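Local coordinates for putative diflavin flavoprotein A 3 (Synechocystis sp., PDB 6H0C) that probably passes electrons from NADH to oxygen, reducing it to water, this chain being its flavodiiron core of metallo-beta-lactamase-like and flavodoxin-like domains, at residues Y197-Q209 against A277-A289. Numbering follows the deposited sequence.
Sequences YYFDCLLAPAAAQ and ARGITKAGVAVTA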
loop_
_atom_site.group_PDB
_atom_site.type_symbol
_atom_site.label_atom_id
_atom_site.label_comp_id
_atom_site.label_asym_id
_atom_site.label_seq_id
_atom_site.Cartn_x
_atom_site.Cartn_y
_atom_site.Cartn_z
ATOM N N TYR A 197 2.397 -9.196 11.135
ATOM C CA TYR A 197 2.219 -9.765 9.808
ATOM C C TYR A 197 1.899 -8.652 8.812
ATOM O O TYR A 197 2.386 -8.640 7.677
ATOM C CB TYR A 197 1.107 -10.817 9.825
ATOM C CG TYR A 197 0.962 -11.560 8.521
ATOM C CD1 TYR A 197 1.929 -12.473 8.111
ATOM C CD2 TYR A 197 -0.131 -11.342 7.686
ATOM C CE1 TYR A 197 1.806 -13.154 6.907
ATOM C CE2 TYR A 197 -0.262 -12.017 6.489
ATOM C CZ TYR A 197 0.707 -12.923 6.102
ATOM O OH TYR A 197 0.582 -13.601 4.909
ATOM N N TYR A 198 1.080 -7.708 9.263
ATOM C CA TYR A 198 0.729 -6.541 8.474
ATOM C C TYR A 198 1.993 -5.754 8.131
ATOM O O TYR A 198 2.239 -5.435 6.962
ATOM C CB TYR A 198 -0.276 -5.671 9.238
ATOM C CG TYR A 198 -0.820 -4.483 8.465
ATOM C CD1 TYR A 198 -0.122 -3.275 8.415
ATOM C CD2 TYR A 198 -2.043 -4.561 7.800
ATOM C CE1 TYR A 198 -0.622 -2.183 7.723
ATOM C CE2 TYR A 198 -2.559 -3.470 7.104
ATOM C CZ TYR A 198 -1.849 -2.282 7.073
ATOM O OH TYR A 198 -2.359 -1.201 6.382
ATOM N N PHE A 199 2.805 -5.452 9.137
ATOM C CA PHE A 199 4.067 -4.759 8.883
ATOM C C PHE A 199 4.941 -5.512 7.879
ATOM O O PHE A 199 5.436 -4.933 6.914
ATOM C CB PHE A 199 4.850 -4.551 10.176
ATOM C CG PHE A 199 6.187 -3.892 9.965
ATOM C CD1 PHE A 199 7.304 -4.646 9.638
ATOM C CD2 PHE A 199 6.319 -2.516 10.070
ATOM C CE1 PHE A 199 8.536 -4.043 9.434
ATOM C CE2 PHE A 199 7.552 -1.904 9.872
ATOM C CZ PHE A 199 8.661 -2.668 9.553
ATOM N N ASP A 200 5.133 -6.802 8.126
ATOM C CA ASP A 200 5.990 -7.635 7.296
ATOM C C ASP A 200 5.555 -7.678 5.838
ATOM O O ASP A 200 6.388 -7.612 4.936
ATOM C CB ASP A 200 6.036 -9.056 7.846
ATOM C CG ASP A 200 6.807 -9.151 9.154
ATOM O OD1 ASP A 200 7.514 -8.176 9.511
ATOM O OD2 ASP A 200 6.708 -10.210 9.813
ATOM N N CYS A 201 4.255 -7.797 5.603
ATOM C CA CYS A 201 3.765 -7.901 4.233
ATOM C C CYS A 201 3.754 -6.567 3.499
ATOM O O CYS A 201 4.115 -6.501 2.322
ATOM C CB CYS A 201 2.358 -8.500 4.221
ATOM S SG CYS A 201 2.305 -10.236 4.708
ATOM N N LEU A 202 3.336 -5.509 4.193
ATOM C CA LEU A 202 3.077 -4.216 3.559
ATOM C C LEU A 202 4.215 -3.205 3.659
ATOM O O LEU A 202 4.376 -2.364 2.775
ATOM C CB LEU A 202 1.814 -3.576 4.156
ATOM C CG LEU A 202 0.476 -3.925 3.496
ATOM C CD1 LEU A 202 0.029 -5.332 3.828
ATOM C CD2 LEU A 202 -0.591 -2.915 3.889
ATOM N N LEU A 203 4.990 -3.259 4.737
ATOM C CA LEU A 203 5.877 -2.138 5.053
ATOM C C LEU A 203 7.370 -2.482 5.016
ATOM O O LEU A 203 8.200 -1.618 4.716
ATOM C CB LEU A 203 5.502 -1.557 6.429
ATOM C CG LEU A 203 4.035 -1.119 6.548
ATOM C CD1 LEU A 203 3.723 -0.576 7.936
ATOM C CD2 LEU A 203 3.681 -0.100 5.450
ATOM N N ALA A 204 7.707 -3.735 5.315
ATOM C CA ALA A 204 9.102 -4.170 5.321
ATOM C C ALA A 204 9.818 -3.903 3.990
ATOM O O ALA A 204 10.987 -3.516 3.989
ATOM C CB ALA A 204 9.187 -5.646 5.680
ATOM N N PRO A 205 9.129 -4.100 2.849
ATOM C CA PRO A 205 9.794 -3.830 1.560
ATOM C C PRO A 205 9.963 -2.345 1.298
ATOM O O PRO A 205 10.573 -1.968 0.301
ATOM C CB PRO A 205 8.842 -4.445 0.530
ATOM C CG PRO A 205 7.993 -5.418 1.313
ATOM C CD PRO A 205 7.824 -4.758 2.659
ATOM N N ALA A 206 9.420 -1.514 2.185
ATOM C CA ALA A 206 9.528 -0.062 2.063
ATOM C C ALA A 206 10.130 0.553 3.331
ATOM O O ALA A 206 9.745 1.652 3.740
ATOM C CB ALA A 206 8.156 0.546 1.778
ATOM N N ALA A 207 11.083 -0.152 3.936
ATOM C CA ALA A 207 11.581 0.195 5.265
ATOM C C ALA A 207 12.091 1.638 5.377
ATOM O O ALA A 207 11.822 2.327 6.363
ATOM C CB ALA A 207 12.675 -0.775 5.669
ATOM N N ALA A 208 12.821 2.098 4.370
ATOM C CA ALA A 208 13.376 3.444 4.420
ATOM C C ALA A 208 12.284 4.520 4.302
ATOM O O ALA A 208 12.312 5.523 5.028
ATOM C CB ALA A 208 14.423 3.621 3.330
ATOM N N GLN A 209 11.327 4.312 3.395
ATOM C CA GLN A 209 10.249 5.288 3.201
ATOM C C GLN A 209 9.309 5.303 4.404
ATOM O O GLN A 209 8.790 6.359 4.786
ATOM C CB GLN A 209 9.449 5.004 1.921
ATOM C CG GLN A 209 10.255 5.037 0.628
ATOM C CD GLN A 209 10.850 3.674 0.279
ATOM O OE1 GLN A 209 11.247 2.900 1.165
ATOM N NE2 GLN A 209 10.907 3.369 -1.016
ATOM N N ALA A 277 8.264 -10.818 -2.273
ATOM C CA ALA A 277 8.961 -10.029 -1.266
ATOM C C ALA A 277 8.849 -10.662 0.123
ATOM O O ALA A 277 9.815 -10.705 0.878
ATOM C CB ALA A 277 8.421 -8.603 -1.240
ATOM N N ARG A 278 7.661 -11.144 0.459
ATOM C CA ARG A 278 7.435 -11.722 1.773
ATOM C C ARG A 278 8.270 -12.999 1.945
ATOM O O ARG A 278 8.804 -13.266 3.029
ATOM C CB ARG A 278 5.940 -11.982 1.975
ATOM C CG ARG A 278 5.581 -12.941 3.100
ATOM C CD ARG A 278 6.021 -12.465 4.474
ATOM N NE ARG A 278 5.483 -13.378 5.481
ATOM C CZ ARG A 278 5.830 -13.388 6.764
ATOM N NH1 ARG A 278 6.738 -12.533 7.215
ATOM N NH2 ARG A 278 5.269 -14.265 7.590
ATOM N N GLY A 279 8.406 -13.769 0.872
ATOM C CA GLY A 279 9.262 -14.943 0.901
ATOM C C GLY A 279 10.710 -14.568 1.184
ATOM O O GLY A 279 11.417 -15.280 1.902
ATOM N N ILE A 280 11.155 -13.442 0.625
ATOM C CA ILE A 280 12.522 -12.975 0.840
ATOM C C ILE A 280 12.719 -12.454 2.261
ATOM O O ILE A 280 13.664 -12.864 2.947
ATOM C CB ILE A 280 12.909 -11.864 -0.162
ATOM C CG1 ILE A 280 12.961 -12.421 -1.584
ATOM C CG2 ILE A 280 14.263 -11.256 0.182
ATOM C CD1 ILE A 280 13.188 -11.352 -2.650
ATOM N N THR A 281 11.839 -11.556 2.704
ATOM C CA THR A 281 12.015 -10.918 4.007
ATOM C C THR A 281 11.828 -11.908 5.162
ATOM O O THR A 281 12.488 -11.792 6.203
ATOM C CB THR A 281 11.046 -9.729 4.214
ATOM O OG1 THR A 281 9.690 -10.184 4.121
ATOM C CG2 THR A 281 11.299 -8.634 3.184
ATOM N N LYS A 282 10.944 -12.886 5.000
ATOM C CA LYS A 282 10.757 -13.830 6.090
ATOM C C LYS A 282 12.002 -14.707 6.217
ATOM O O LYS A 282 12.232 -15.326 7.251
ATOM C CB LYS A 282 9.496 -14.678 5.896
ATOM C CG LYS A 282 9.634 -15.857 4.954
ATOM C CD LYS A 282 8.338 -16.651 4.950
ATOM C CE LYS A 282 8.412 -17.867 4.049
ATOM N NZ LYS A 282 7.074 -18.512 3.911
ATOM N N ALA A 283 12.818 -14.737 5.169
ATOM C CA ALA A 283 14.018 -15.555 5.179
ATOM C C ALA A 283 15.205 -14.735 5.670
ATOM O O ALA A 283 16.351 -15.150 5.541
ATOM C CB ALA A 283 14.290 -16.135 3.781
ATOM N N GLY A 284 14.929 -13.558 6.223
ATOM C CA GLY A 284 15.979 -12.751 6.829
ATOM C C GLY A 284 16.810 -11.931 5.857
ATOM O O GLY A 284 17.912 -11.491 6.184
ATOM N N VAL A 285 16.282 -11.721 4.656
ATOM C CA VAL A 285 16.930 -10.858 3.671
ATOM C C VAL A 285 16.033 -9.642 3.429
ATOM O O VAL A 285 14.813 -9.785 3.301
ATOM C CB VAL A 285 17.205 -11.619 2.352
ATOM C CG1 VAL A 285 17.680 -10.674 1.249
ATOM C CG2 VAL A 285 18.225 -12.728 2.596
ATOM N N ALA A 286 16.635 -8.453 3.397
ATOM C CA ALA A 286 15.894 -7.206 3.201
ATOM C C ALA A 286 15.420 -7.056 1.755
ATOM O O ALA A 286 16.065 -7.555 0.825
ATOM C CB ALA A 286 16.758 -6.002 3.596
ATOM N N VAL A 287 14.297 -6.364 1.574
ATOM C CA VAL A 287 13.797 -6.041 0.243
ATOM C C VAL A 287 13.569 -4.542 0.107
ATOM O O VAL A 287 12.951 -3.918 0.968
ATOM C CB VAL A 287 12.471 -6.765 -0.083
ATOM C CG1 VAL A 287 11.910 -6.281 -1.427
ATOM C CG2 VAL A 287 12.665 -8.282 -0.088
ATOM N N THR A 288 14.100 -3.978 -0.973
ATOM C CA THR A 288 13.814 -2.613 -1.373
ATOM C C THR A 288 12.920 -2.686 -2.599
ATOM O O THR A 288 13.377 -2.919 -3.717
ATOM C CB THR A 288 15.093 -1.819 -1.690
ATOM O OG1 THR A 288 15.844 -1.625 -0.486
ATOM C CG2 THR A 288 14.749 -0.462 -2.289
ATOM N N ALA A 289 11.626 -2.529 -2.374
ATOM C CA ALA A 289 10.679 -2.502 -3.467
ATOM C C ALA A 289 10.865 -1.232 -4.301
ATOM O O ALA A 289 11.114 -0.153 -3.768
ATOM C CB ALA A 289 9.261 -2.590 -2.932
HETATM O O HOH W 1 3.297 -15.805 4.919
HETATM O O HOH W 2 7.827 -8.547 2.950
HETATM O O HOH W 3 13.318 -4.951 3.983
HETATM O O HOH W 4 11.575 0.643 -1.173
#
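At the interface between the two domains of the flavodiiron core, Pro205 meets Val287 and Ala289, and Arg278 meets Tyr197 and Asp200. Pro205 lies in the link between helices 189-202 and 207-217 of the metallo-beta-lactamase-like domain. It packs against strand 286-291, an outermost strand of the parallel flavodoxin-like sheet. Ala289 N donates to Pro205 O at 2.9 Å, nearly straight (171°) and in the carbonyl plane. Pro205 CA makes a CA-H...O contact with Val287 O at 3.2 Å. The proline ring wedges between strand and helix: CB meets Ala289 CB at 3.9 Å and also touches Val287 CG1, while CG touches Ala277 CB at 4.1 Å. Water 3 accepts from Val287 N and lies within donating reach of Ala204 O; water 4 lies within donating reach of Pro205 O and Ala289 O, though each has more acceptors near it than protons.

Farther along, Arg278 bends at chi2 (62°), which brings its guanidinium to helix 189-202. NH1 forms a long salt bridge with Asp200 OD2 at 3.5 Å. Arg278 NH2 sits at the edge of the Tyr197 ring, 3.7 Å from CE1. The ring and guanidinium planes are almost perpendicular (88°): the ring turns its edge to NH2, and its CD1 lies over one face of the guanidinium. Water 2 bridges Asp200 O and Thr281 OG1, with short legs of 2.6 and 2.7 Å.

Asp200 OD1 is paired with Arg196, and Tyr197 OH bonds to Ile29 O. Arg278 also touches Glu389 of helix 382-404. Helix 189-202 crosses helix 268-281, and strand 286-291 runs parallel to its sheet neighbour 257-262.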